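Long-range contacts in putative acyl-[acyl-carrier-protein]--UDP-N-acetylglucosamine O-acyltransferase (Bacteroides fragilis, PDB 4R36), which probably transfers an acyl chain from acyl carrier protein to UDP-N-acetylglucosamine, an early step in the making of lipid A: residues A[44-49]-A[56-61]; A[85-90]-A[111-116]; A[150-155]-A[168-173]; A[176-181]-A[188-193]. All coordinates share one frame; numbering follows the deposited sequence.

Contact 1 (A[44-49]-A[56-61]); sequences VYIDRN and NKIMAN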
loop_
_atom_site.group_PDB
_atom_site.type_symbol
_atom_site.label_atom_id
_atom_site.label_comp_id
_atom_site.label_asym_id
_atom_site.label_seq_id
_atom_site.Cartn_x
_atom_site.Cartn_y
_atom_site.Cartn_z
ATOM N N VAL A 44 5.973 22.537 -5.668
ATOM C CA VAL A 44 5.089 22.536 -4.541
ATOM C C VAL A 44 3.893 23.398 -4.878
ATOM O O VAL A 44 4.025 24.510 -5.462
ATOM C CB VAL A 44 5.810 23.054 -3.277
ATOM C CG1 VAL A 44 4.833 23.278 -2.140
ATOM C CG2 VAL A 44 6.901 22.126 -2.871
ATOM N N TYR A 45 2.718 22.911 -4.505
ATOM C CA TYR A 45 1.464 23.599 -4.720
ATOM C C TYR A 45 0.836 23.904 -3.398
ATOM O O TYR A 45 0.580 22.993 -2.602
ATOM C CB TYR A 45 0.524 22.762 -5.550
ATOM C CG TYR A 45 -0.863 23.350 -5.650
ATOM C CD1 TYR A 45 -1.859 23.060 -4.706
ATOM C CD2 TYR A 45 -1.181 24.205 -6.676
ATOM C CE1 TYR A 45 -3.142 23.605 -4.813
ATOM C CE2 TYR A 45 -2.438 24.774 -6.778
ATOM C CZ TYR A 45 -3.408 24.503 -5.845
ATOM O OH TYR A 45 -4.663 25.043 -6.023
ATOM N N ILE A 46 0.688 25.183 -3.093
ATOM C CA ILE A 46 0.096 25.685 -1.834
ATOM C C ILE A 46 -1.090 26.558 -2.172
ATOM O O ILE A 46 -0.955 27.580 -2.886
ATOM C CB ILE A 46 1.087 26.459 -0.993
ATOM C CG1 ILE A 46 2.376 25.668 -0.762
ATOM C CG2 ILE A 46 0.452 26.841 0.317
ATOM C CD1 ILE A 46 3.371 26.261 0.155
ATOM N N ASP A 47 -2.245 26.160 -1.646
ATOM C CA ASP A 47 -3.544 26.781 -1.845
ATOM C C ASP A 47 -3.766 27.961 -0.905
ATOM O O ASP A 47 -3.011 28.236 0.031
ATOM C CB ASP A 47 -4.573 25.726 -1.464
ATOM C CG ASP A 47 -5.670 25.502 -2.451
ATOM O OD1 ASP A 47 -6.055 26.405 -3.215
ATOM O OD2 ASP A 47 -6.246 24.370 -2.302
ATOM N N ARG A 48 -4.876 28.633 -1.140
ATOM C CA ARG A 48 -5.428 29.564 -0.191
ATOM C C ARG A 48 -6.015 28.829 1.021
ATOM O O ARG A 48 -6.173 27.590 0.988
ATOM C CB ARG A 48 -6.477 30.409 -0.915
ATOM C CG ARG A 48 -7.763 29.675 -1.179
ATOM C CD ARG A 48 -8.723 30.439 -2.058
ATOM N NE ARG A 48 -9.744 29.498 -2.490
ATOM C CZ ARG A 48 -11.010 29.516 -2.098
ATOM N NH1 ARG A 48 -11.458 30.425 -1.235
ATOM N NH2 ARG A 48 -11.832 28.619 -2.565
ATOM N N ASN A 49 -6.299 29.575 2.097
ATOM C CA ASN A 49 -6.797 29.009 3.371
ATOM C C ASN A 49 -5.825 27.925 3.850
ATOM O O ASN A 49 -6.226 26.800 4.247
ATOM C CB ASN A 49 -8.192 28.448 3.198
ATOM C CG ASN A 49 -8.812 27.986 4.506
ATOM O OD1 ASN A 49 -8.499 28.480 5.556
ATOM N ND2 ASN A 49 -9.600 26.947 4.432
ATOM N N ASN A 56 9.909 25.189 8.455
ATOM C CA ASN A 56 9.364 24.024 7.759
ATOM C C ASN A 56 10.143 23.818 6.504
ATOM O O ASN A 56 10.617 24.762 5.899
ATOM C CB ASN A 56 7.883 24.172 7.456
ATOM C CG ASN A 56 7.034 24.054 8.721
ATOM O OD1 ASN A 56 6.955 22.970 9.363
ATOM N ND2 ASN A 56 6.395 25.155 9.102
ATOM N N LYS A 57 10.269 22.564 6.102
ATOM C CA LYS A 57 10.844 22.219 4.838
ATOM C C LYS A 57 9.831 21.432 4.025
ATOM O O LYS A 57 9.401 20.370 4.472
ATOM C CB LYS A 57 12.105 21.376 5.099
ATOM C CG LYS A 57 12.745 20.868 3.810
ATOM C CD LYS A 57 14.128 20.336 4.034
ATOM C CE LYS A 57 14.767 20.120 2.682
ATOM N NZ LYS A 57 15.825 19.077 2.699
ATOM N N ILE A 58 9.467 21.946 2.873
ATOM C CA ILE A 58 8.463 21.352 2.029
ATOM C C ILE A 58 9.169 21.019 0.752
ATOM O O ILE A 58 9.560 21.905 -0.015
ATOM C CB ILE A 58 7.302 22.301 1.786
ATOM C CG1 ILE A 58 6.800 22.796 3.127
ATOM C CG2 ILE A 58 6.240 21.646 0.943
ATOM C CD1 ILE A 58 5.548 23.635 3.056
ATOM N N MET A 59 9.299 19.717 0.483
ATOM C CA MET A 59 10.024 19.253 -0.628
ATOM C C MET A 59 9.231 19.217 -1.910
ATOM O O MET A 59 8.041 19.402 -1.934
ATOM C CB MET A 59 10.669 17.852 -0.331
ATOM C CG MET A 59 11.510 17.937 0.919
ATOM S SD MET A 59 12.244 16.410 1.504
ATOM C CE MET A 59 13.350 16.055 0.157
ATOM N N ALA A 60 9.929 18.940 -2.985
ATOM C CA ALA A 60 9.367 19.036 -4.336
ATOM C C ALA A 60 8.150 18.217 -4.570
ATOM O O ALA A 60 8.044 17.070 -4.121
ATOM C CB ALA A 60 10.416 18.705 -5.370
ATOM N N ASN A 61 7.219 18.791 -5.316
ATOM C CA ASN A 61 6.002 18.125 -5.732
ATOM C C ASN A 61 5.073 17.754 -4.569
ATOM O O ASN A 61 4.255 16.923 -4.730
ATOM C CB ASN A 61 6.292 16.895 -6.617
ATOM C CG ASN A 61 6.993 17.268 -7.970
ATOM O OD1 ASN A 61 6.337 17.585 -8.982
ATOM N ND2 ASN A 61 8.319 17.211 -7.970
#
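V44 and I58 meet inside the coil of a left-handed parallel beta helix. V44 leads into strand 45-46 on one face of the prism. I58 belongs to strand 57-58 on another. The two strands are not paired with each other. The segments approach where the chain has nearly completed a turn and N61 comes back beside V44, with the backbone N of V44 4.0 Å from the backbone N of N61. V44 loses the most surface here, and I58 is next. Their side chains cross at about a right angle. The CG1 branch of V44 rests 3.8 Å from CG2 of I58. I46 adds a looser touch through its CD1 to CD1 of I58. I52 of strand 51-52 packs against both isoleucines, so all three faces contribute to one greasy core. No hydrogen bond spans the two segments. The backbone of 44-49 pairs instead with neighbouring coils, V44 with Y27 and Y45 with A62 and I64. At the corner, M59, A60 and N61 also face the second subunit. V44 has its CG1 opposite the backbone N (chi1 170°), which leaves CG2 to press on the corner backbone, 3.1 Å from the carbonyl O of M59.

Contact 2 (A[85-90]-A[111-116]); sequences IPQDLK and TINRGT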
loop_
_atom_site.group_PDB
_atom_site.type_symbol
_atom_site.label_atom_id
_atom_site.label_comp_id
_atom_site.label_asym_id
_atom_site.label_seq_id
_atom_site.Cartn_x
_atom_site.Cartn_y
_atom_site.Cartn_z
ATOM N N ILE A 85 -10.023 16.908 0.365
ATOM C CA ILE A 85 -11.327 16.637 0.899
ATOM C C ILE A 85 -11.454 15.156 1.341
ATOM O O ILE A 85 -10.772 14.283 0.782
ATOM C CB ILE A 85 -12.475 16.994 -0.034
ATOM C CG1 ILE A 85 -12.406 16.190 -1.343
ATOM C CG2 ILE A 85 -12.458 18.513 -0.282
ATOM C CD1 ILE A 85 -13.612 16.366 -2.192
ATOM N N PRO A 86 -12.301 14.884 2.340
ATOM C CA PRO A 86 -12.512 13.545 2.786
ATOM C C PRO A 86 -12.831 12.562 1.656
ATOM O O PRO A 86 -13.468 12.893 0.675
ATOM C CB PRO A 86 -13.722 13.664 3.724
ATOM C CG PRO A 86 -13.680 15.063 4.253
ATOM C CD PRO A 86 -13.014 15.879 3.178
ATOM N N GLN A 87 -12.422 11.327 1.832
ATOM C CA GLN A 87 -12.840 10.271 0.991
ATOM C C GLN A 87 -14.264 9.780 1.390
ATOM O O GLN A 87 -14.916 9.123 0.642
ATOM C CB GLN A 87 -11.789 9.146 0.989
ATOM C CG GLN A 87 -10.448 9.555 0.368
ATOM C CD GLN A 87 -9.456 8.425 0.349
ATOM O OE1 GLN A 87 -9.364 7.641 1.279
ATOM N NE2 GLN A 87 -8.646 8.427 -0.613
ATOM N N ASP A 88 -14.778 10.216 2.500
ATOM C CA ASP A 88 -16.172 9.951 2.944
ATOM C C ASP A 88 -17.239 10.538 2.007
ATOM O O ASP A 88 -17.345 11.741 1.872
ATOM C CB ASP A 88 -16.283 10.588 4.326
ATOM C CG ASP A 88 -17.559 10.243 5.056
ATOM O OD1 ASP A 88 -18.451 9.587 4.448
ATOM O OD2 ASP A 88 -17.637 10.644 6.219
ATOM N N LEU A 89 -18.071 9.692 1.427
ATOM C CA LEU A 89 -19.144 10.168 0.591
ATOM C C LEU A 89 -20.211 10.931 1.358
ATOM O O LEU A 89 -21.039 11.564 0.739
ATOM C CB LEU A 89 -19.774 9.035 -0.192
ATOM C CG LEU A 89 -18.739 8.478 -1.195
ATOM C CD1 LEU A 89 -19.185 7.149 -1.758
ATOM C CD2 LEU A 89 -18.422 9.484 -2.330
ATOM N N LYS A 90 -20.190 10.890 2.691
ATOM C CA LYS A 90 -21.067 11.769 3.469
ATOM C C LYS A 90 -20.631 13.232 3.472
ATOM O O LYS A 90 -21.401 14.120 3.866
ATOM C CB LYS A 90 -21.214 11.262 4.890
ATOM C CG LYS A 90 -21.904 9.905 4.967
ATOM C CD LYS A 90 -22.201 9.495 6.401
ATOM C CE LYS A 90 -20.982 9.485 7.307
ATOM N NZ LYS A 90 -19.913 8.549 6.819
ATOM N N THR A 111 -0.930 10.939 2.810
ATOM C CA THR A 111 -2.139 11.683 2.603
ATOM C C THR A 111 -2.776 11.981 3.975
ATOM O O THR A 111 -2.987 11.073 4.792
ATOM C CB THR A 111 -3.148 10.949 1.672
ATOM O OG1 THR A 111 -3.387 9.594 2.123
ATOM C CG2 THR A 111 -2.645 10.918 0.244
ATOM N N ILE A 112 -3.083 13.262 4.215
ATOM C CA ILE A 112 -3.831 13.655 5.373
ATOM C C ILE A 112 -5.048 14.460 4.908
ATOM O O ILE A 112 -4.934 15.637 4.577
ATOM C CB ILE A 112 -2.978 14.437 6.389
ATOM C CG1 ILE A 112 -1.668 13.717 6.713
ATOM C CG2 ILE A 112 -3.758 14.753 7.653
ATOM C CD1 ILE A 112 -0.699 14.483 7.583
ATOM N N ASN A 113 -6.209 13.823 4.892
ATOM C CA ASN A 113 -7.387 14.488 4.417
ATOM C C ASN A 113 -7.926 15.422 5.516
ATOM O O ASN A 113 -7.849 15.122 6.704
ATOM C CB ASN A 113 -8.508 13.508 4.018
ATOM C CG ASN A 113 -8.156 12.465 2.942
ATOM O OD1 ASN A 113 -8.897 11.485 2.825
ATOM N ND2 ASN A 113 -7.113 12.651 2.177
ATOM N N ARG A 114 -8.557 16.528 5.113
ATOM C CA ARG A 114 -9.282 17.338 6.038
ATOM C C ARG A 114 -10.534 16.696 6.563
ATOM O O ARG A 114 -10.990 15.613 6.096
ATOM C CB ARG A 114 -9.565 18.742 5.448
ATOM C CG ARG A 114 -10.517 18.875 4.269
ATOM C CD ARG A 114 -10.467 20.370 3.886
ATOM N NE ARG A 114 -11.273 20.781 2.735
ATOM C CZ ARG A 114 -12.524 21.261 2.766
ATOM N NH1 ARG A 114 -13.227 21.287 3.852
ATOM N NH2 ARG A 114 -13.106 21.656 1.642
ATOM N N GLY A 115 -11.122 17.339 7.547
ATOM C CA GLY A 115 -12.247 16.746 8.303
ATOM C C GLY A 115 -13.635 16.792 7.616
ATOM O O GLY A 115 -13.787 17.329 6.520
ATOM N N THR A 116 -14.628 16.228 8.301
ATOM C CA THR A 116 -16.034 16.301 7.892
ATOM C C THR A 116 -16.821 16.975 9.041
ATOM O O THR A 116 -16.274 17.232 10.111
ATOM C CB THR A 116 -16.662 14.931 7.672
ATOM O OG1 THR A 116 -16.761 14.214 8.922
ATOM C CG2 THR A 116 -15.924 14.140 6.649
HETATM O O HOH W 1 -10.964 10.639 4.389
HETATM O O HOH W 2 -18.443 12.107 8.334
#
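P86 lays its ring against the extended backbone of R114 and G115. Its CG is 3.2 Å from O of G115. It also meets the methyl of T116, CG to CG2 3.4 Å. T116 has OG1 in the position between its backbone N and carbonyl carbon (chi1 67°). That torsion sets CG2 over the proline and leaves OG1 to bond D139 and the backbone N of A118. R114 starts with a similar turn (chi1 68°) and then runs straight to NE. Its CG passes CD of P86. Its guanidinium lies obliquely near I85, with NH2 3.7 Å from CG2 of I85, and NH1 is held by S96 and the carbonyl of E94.

Two waters supply the polar links. One takes the N-H of Q87 and gives to OD1 of N113, at 2.7 Å from that oxygen. The other gives to OD2 of D88 and to OG1 of T116. D88 is fixed within its own segment. Its OD1 accepts from the backbone N of K90 at 2.8 Å, an Asx turn, and from NZ of K90 at 3.0 Å in a salt bridge, the two donors coming from opposite faces of the carboxylate. L89 and K90 bind UDP-N-acetylglucosamine, so the contact lies beside the substrate site. D88 also packs against H138, another residue of that site.

The loop leaves strand 81-82 and projects from the beta helix before strand 97-100. Strand 111-112 lies between 81-82 and 135-136, while R107 of the third subunit bonds the carbonyl of I85.

Contact 3 (A[150-155]-A[168-173]); sequences NSTKMA and ANVLMH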
loop_
_atom_site.group_PDB
_atom_site.type_symbol
_atom_site.label_atom_id
_atom_site.label_comp_id
_atom_site.label_asym_id
_atom_site.label_seq_id
_atom_site.Cartn_x
_atom_site.Cartn_y
_atom_site.Cartn_z
ATOM N N ASN A 150 5.111 2.237 6.744
ATOM C CA ASN A 150 4.787 2.365 5.361
ATOM C C ASN A 150 3.374 1.901 5.024
ATOM O O ASN A 150 3.012 0.721 5.323
ATOM C CB ASN A 150 5.764 1.595 4.508
ATOM C CG ASN A 150 7.235 1.971 4.809
ATOM O OD1 ASN A 150 7.598 3.097 4.703
ATOM N ND2 ASN A 150 8.098 0.970 5.065
ATOM N N SER A 151 2.603 2.843 4.419
ATOM C CA SER A 151 1.321 2.580 3.812
ATOM C C SER A 151 0.307 2.074 4.838
ATOM O O SER A 151 -0.694 1.469 4.473
ATOM C CB SER A 151 1.467 1.656 2.559
ATOM O OG SER A 151 0.370 1.861 1.721
ATOM N N THR A 152 0.503 2.387 6.113
ATOM C CA THR A 152 -0.570 2.110 7.067
ATOM C C THR A 152 -1.744 3.031 6.822
ATOM O O THR A 152 -1.547 4.202 6.476
ATOM C CB THR A 152 -0.018 2.132 8.481
ATOM O OG1 THR A 152 0.636 0.879 8.674
ATOM C CG2 THR A 152 -1.081 2.346 9.527
ATOM N N LYS A 153 -2.950 2.491 6.961
ATOM C CA LYS A 153 -4.206 3.210 6.679
ATOM C C LYS A 153 -5.018 3.408 7.963
ATOM O O LYS A 153 -5.410 2.414 8.695
ATOM C CB LYS A 153 -5.042 2.490 5.614
ATOM C CG LYS A 153 -4.219 1.912 4.439
ATOM C CD LYS A 153 -3.642 3.098 3.671
ATOM C CE LYS A 153 -2.955 2.630 2.373
ATOM N NZ LYS A 153 -2.132 3.684 1.779
ATOM N N MET A 154 -5.165 4.670 8.336
ATOM C CA MET A 154 -5.986 5.045 9.485
ATOM C C MET A 154 -7.300 5.615 9.019
ATOM O O MET A 154 -7.331 6.658 8.342
ATOM C CB MET A 154 -5.211 6.013 10.345
ATOM C CG MET A 154 -4.108 5.234 11.145
ATOM S SD MET A 154 -2.890 6.353 11.715
ATOM C CE MET A 154 -1.985 6.676 10.169
ATOM N N ALA A 155 -8.376 4.884 9.296
ATOM C CA ALA A 155 -9.690 5.195 8.784
ATOM C C ALA A 155 -10.314 6.377 9.589
ATOM O O ALA A 155 -9.685 7.006 10.455
ATOM C CB ALA A 155 -10.577 3.945 8.814
ATOM N N ALA A 168 4.177 -1.458 9.151
ATOM C CA ALA A 168 3.724 -1.226 7.812
ATOM C C ALA A 168 2.501 -2.005 7.473
ATOM O O ALA A 168 2.245 -3.110 8.033
ATOM C CB ALA A 168 4.845 -1.601 6.843
ATOM N N ASN A 169 1.751 -1.471 6.518
ATOM C CA ASN A 169 0.541 -2.108 6.006
ATOM C C ASN A 169 -0.472 -2.521 7.044
ATOM O O ASN A 169 -1.167 -3.507 6.873
ATOM C CB ASN A 169 0.913 -3.338 5.158
ATOM C CG ASN A 169 1.339 -2.936 3.747
ATOM O OD1 ASN A 169 1.418 -1.760 3.447
ATOM N ND2 ASN A 169 1.631 -3.886 2.922
ATOM N N VAL A 170 -0.609 -1.732 8.085
ATOM C CA VAL A 170 -1.609 -1.978 9.113
ATOM C C VAL A 170 -2.937 -1.336 8.722
ATOM O O VAL A 170 -2.960 -0.179 8.122
ATOM C CB VAL A 170 -1.136 -1.490 10.498
ATOM C CG1 VAL A 170 -2.279 -1.432 11.503
ATOM C CG2 VAL A 170 -0.029 -2.428 11.004
ATOM N N LEU A 171 -4.020 -2.026 9.003
ATOM C CA LEU A 171 -5.390 -1.482 8.705
ATOM C C LEU A 171 -6.129 -1.308 9.981
ATOM O O LEU A 171 -6.336 -2.275 10.746
ATOM C CB LEU A 171 -6.199 -2.407 7.807
ATOM C CG LEU A 171 -5.588 -2.691 6.439
ATOM C CD1 LEU A 171 -6.461 -3.678 5.662
ATOM C CD2 LEU A 171 -5.504 -1.315 5.712
ATOM N N MET A 172 -6.446 -0.040 10.249
ATOM C CA MET A 172 -7.060 0.409 11.487
ATOM C C MET A 172 -8.443 0.853 11.082
ATOM O O MET A 172 -8.587 1.844 10.357
ATOM C CB MET A 172 -6.272 1.611 12.038
ATOM C CG MET A 172 -6.957 2.229 13.192
ATOM S SD MET A 172 -5.914 3.242 14.210
ATOM C CE MET A 172 -6.955 3.394 15.660
ATOM N N HIS A 173 -9.429 0.091 11.490
ATOM C CA HIS A 173 -10.787 0.375 11.200
ATOM C C HIS A 173 -11.338 1.696 11.808
ATOM O O HIS A 173 -10.894 2.135 12.869
ATOM C CB HIS A 173 -11.582 -0.764 11.782
ATOM C CG HIS A 173 -12.915 -0.937 11.174
ATOM N ND1 HIS A 173 -14.069 -0.468 11.749
ATOM C CD2 HIS A 173 -13.290 -1.586 10.042
ATOM C CE1 HIS A 173 -15.106 -0.776 10.988
ATOM N NE2 HIS A 173 -14.658 -1.457 9.952
HETATM O O HOH W 3 -8.020 1.256 7.644
#
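K153 and L171 sit side by side on neighbouring coils of the beta helix, both pointing the same way from a parallel sheet. The lysine begins as a hydrocarbon. Its CB touches CD2 of L171, and its CG lies 3.7 Å from the same CD2. The chain then bends at chi2 (-67°) and parts from the leucine, so that CD is 5.2 Å from CD2 of L171. Beyond the bend it is extended and heads back along its own segment. CE comes 3.5 Å from OG of S151. NZ gives a hydrogen bond to that OG at 3.1 Å, another to the carbonyl of G133, and a salt bridge to E132 of the third subunit.

The backbones beneath run in register. N of K153 bonds O of V170 at 2.9 Å, O of K153 takes the N-H of M172, and N of A155 bonds O of M172. A water also joins the carbonyls of K153 and M172. At the turn the bond passes from N169 N to O of N150, 2.8 Å. One bond is made by a side chain: OG1 of T152 accepts from N of V170 at 3.0 Å and is also bonded to O of S167. M154 and M172 point to the other face, into the core, where they meet with I160.

The chemistry is divided along one side chain. The methylenes of K153 join two coils of one chain, while its ammonium, probably kept charged by E132, ties that chain to the third subunit.

Contact 4 (A[176-181]-A[188-193]); sequences CRVGGY and CRFSKD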
loop_
_atom_site.group_PDB
_atom_site.type_symbol
_atom_site.label_atom_id
_atom_site.label_comp_id
_atom_site.label_asym_id
_atom_site.label_seq_id
_atom_site.Cartn_x
_atom_site.Cartn_y
_atom_site.Cartn_z
ATOM N N CYS A 176 -11.666 3.309 15.770
ATOM C CA CYS A 176 -10.807 2.592 16.734
ATOM C C CYS A 176 -9.815 3.496 17.428
ATOM O O CYS A 176 -9.496 4.601 16.953
ATOM C CB CYS A 176 -10.073 1.446 16.040
ATOM S SG CYS A 176 -11.314 0.165 15.622
ATOM N N ARG A 177 -9.301 3.022 18.554
ATOM C CA ARG A 177 -8.322 3.733 19.318
ATOM C C ARG A 177 -7.163 2.815 19.687
ATOM O O ARG A 177 -7.363 1.634 20.032
ATOM C CB ARG A 177 -8.971 4.288 20.625
ATOM C CG ARG A 177 -7.971 5.068 21.419
ATOM C CD ARG A 177 -8.645 5.819 22.559
ATOM N NE ARG A 177 -7.712 6.484 23.441
ATOM C CZ ARG A 177 -7.993 6.881 24.664
ATOM N NH1 ARG A 177 -9.259 6.743 25.170
ATOM N NH2 ARG A 177 -7.005 7.422 25.383
ATOM N N VAL A 178 -5.943 3.352 19.558
ATOM C CA VAL A 178 -4.698 2.702 19.933
ATOM C C VAL A 178 -4.057 3.447 21.113
ATOM O O VAL A 178 -3.784 4.667 21.066
ATOM C CB VAL A 178 -3.694 2.683 18.743
ATOM C CG1 VAL A 178 -2.342 2.121 19.122
ATOM C CG2 VAL A 178 -4.290 1.918 17.562
ATOM N N GLY A 179 -3.757 2.698 22.167
ATOM C CA GLY A 179 -3.166 3.242 23.396
ATOM C C GLY A 179 -1.707 3.489 23.236
ATOM O O GLY A 179 -1.050 3.045 22.263
ATOM N N GLY A 180 -1.174 4.287 24.171
ATOM C CA GLY A 180 0.241 4.566 24.146
ATOM C C GLY A 180 1.132 3.382 24.260
ATOM O O GLY A 180 0.765 2.391 24.910
ATOM N N TYR A 181 2.314 3.483 23.660
ATOM C CA TYR A 181 3.418 2.501 23.796
ATOM C C TYR A 181 3.120 1.078 23.231
ATOM O O TYR A 181 3.762 0.119 23.555
ATOM C CB TYR A 181 3.869 2.400 25.254
ATOM C CG TYR A 181 4.464 3.662 25.746
ATOM C CD1 TYR A 181 5.789 3.982 25.432
ATOM C CD2 TYR A 181 3.735 4.535 26.494
ATOM C CE1 TYR A 181 6.332 5.161 25.893
ATOM C CE2 TYR A 181 4.292 5.743 26.931
ATOM C CZ TYR A 181 5.596 6.022 26.633
ATOM O OH TYR A 181 6.259 7.195 27.003
ATOM N N CYS A 188 -0.983 -6.355 10.201
ATOM C CA CYS A 188 -2.173 -6.622 11.013
ATOM C C CYS A 188 -3.333 -5.716 10.726
ATOM O O CYS A 188 -3.162 -4.576 10.243
ATOM C CB CYS A 188 -1.815 -6.593 12.518
ATOM S SG CYS A 188 -0.632 -7.920 12.912
ATOM N N ARG A 189 -4.532 -6.196 11.041
ATOM C CA ARG A 189 -5.716 -5.416 10.886
ATOM C C ARG A 189 -6.570 -5.584 12.106
ATOM O O ARG A 189 -6.595 -6.669 12.706
ATOM C CB ARG A 189 -6.502 -5.827 9.640
ATOM C CG ARG A 189 -6.806 -7.324 9.612
ATOM C CD ARG A 189 -7.445 -7.771 8.273
ATOM N NE ARG A 189 -7.572 -9.222 8.211
ATOM C CZ ARG A 189 -7.914 -9.924 7.156
ATOM N NH1 ARG A 189 -8.190 -9.328 6.006
ATOM N NH2 ARG A 189 -8.065 -11.235 7.277
ATOM N N PHE A 190 -7.361 -4.552 12.433
ATOM C CA PHE A 190 -8.138 -4.645 13.645
ATOM C C PHE A 190 -9.330 -3.725 13.614
ATOM O O PHE A 190 -9.274 -2.654 12.940
ATOM C CB PHE A 190 -7.301 -4.332 14.885
ATOM C CG PHE A 190 -6.655 -2.978 14.880
ATOM C CD1 PHE A 190 -5.467 -2.750 14.220
ATOM C CD2 PHE A 190 -7.164 -1.958 15.670
ATOM C CE1 PHE A 190 -4.843 -1.458 14.247
ATOM C CE2 PHE A 190 -6.555 -0.695 15.753
ATOM C CZ PHE A 190 -5.374 -0.430 15.023
ATOM N N SER A 191 -10.389 -4.128 14.313
ATOM C CA SER A 191 -11.580 -3.271 14.420
ATOM C C SER A 191 -12.087 -3.132 15.869
ATOM O O SER A 191 -13.260 -2.770 16.121
ATOM C CB SER A 191 -12.658 -3.826 13.525
ATOM O OG SER A 191 -12.889 -5.148 13.978
ATOM N N LYS A 192 -11.181 -3.348 16.816
ATOM C CA LYS A 192 -11.395 -3.079 18.228
ATOM C C LYS A 192 -10.277 -2.216 18.718
ATOM O O LYS A 192 -9.328 -1.999 17.976
ATOM C CB LYS A 192 -11.473 -4.409 18.957
ATOM C CG LYS A 192 -12.723 -5.175 18.488
ATOM C CD LYS A 192 -13.488 -5.840 19.592
ATOM C CE LYS A 192 -14.638 -6.731 19.139
ATOM N NZ LYS A 192 -15.378 -6.131 18.013
ATOM N N ASP A 193 -10.364 -1.745 19.955
ATOM C CA ASP A 193 -9.341 -0.918 20.507
ATOM C C ASP A 193 -8.112 -1.756 20.964
ATOM O O ASP A 193 -8.219 -2.944 21.399
ATOM C CB ASP A 193 -9.912 -0.107 21.670
ATOM C CG ASP A 193 -11.023 0.851 21.253
ATOM O OD1 ASP A 193 -11.069 1.352 20.115
ATOM O OD2 ASP A 193 -11.952 1.070 22.081
#
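This is a corner contact within a single turn of the beta helix, in which F190 fills the core beside V178 and C176 while D193 accepts a hydrogen bond from the backbone of R177. Strand 177-178 lies on one face of the prism and strand 189-190 on another, so their interior side chains converge rather than pair. With chi1 at 58° the ring of F190 is tucked over its own backbone, toward 176-178. CZ meets CG2 of V178 at 3.6 Å, and CE2 is 4.1 Å from CB of C176. Both neighbours approach the ring obliquely, whereas the carbonyl O of K192 lies at its edge, in plane. M172, one turn before F190, packs against both F190 and V178. At the bend that follows, SG of C176 lies 3.4 Å from C of S191.

The polar half is built on D193. Its OD1 accepts from N of R177 at 2.9 Å. The bond is bent (139°) and reaches OD1 from 36° above the carboxylate plane. Close by, CA of D193 makes a CH-O contact of 3.3 Å with O of R177. The other carboxylate oxygen, OD2, accepts from OG of S269 and from N of R271. The extended R177 side chain takes its charge away to D161.

One carboxylate thus serves two parts of the fold. Its hydrogen bonds to the backbone N-H of R177, a serine and a backbone N-H near the C terminus would probably stabilise its negative charge, and they fasten the C-terminal tail to the last turns of the beta helix.

How the contacts relate
From the N terminus the four contacts come in series, and none nests within or crosses another. Contacts 1 and 4 each close less than one turn of the beta helix, near its two ends, with centres about 32 Å apart. Contact 2 closes a longer excursion: from the projecting loop after strand 81-82 the chain passes through strands 97-100 and 105-106 before it returns at 111-112. Contact 3 joins two successive turns through neighbouring strands of one sheet, which all four contacts reach. Contacts 3 and 4 touch directly: CE of M172 packs 3.6 Å from CG2 of V178. All four contacts reach the third subunit, contact 4 through R189 alone.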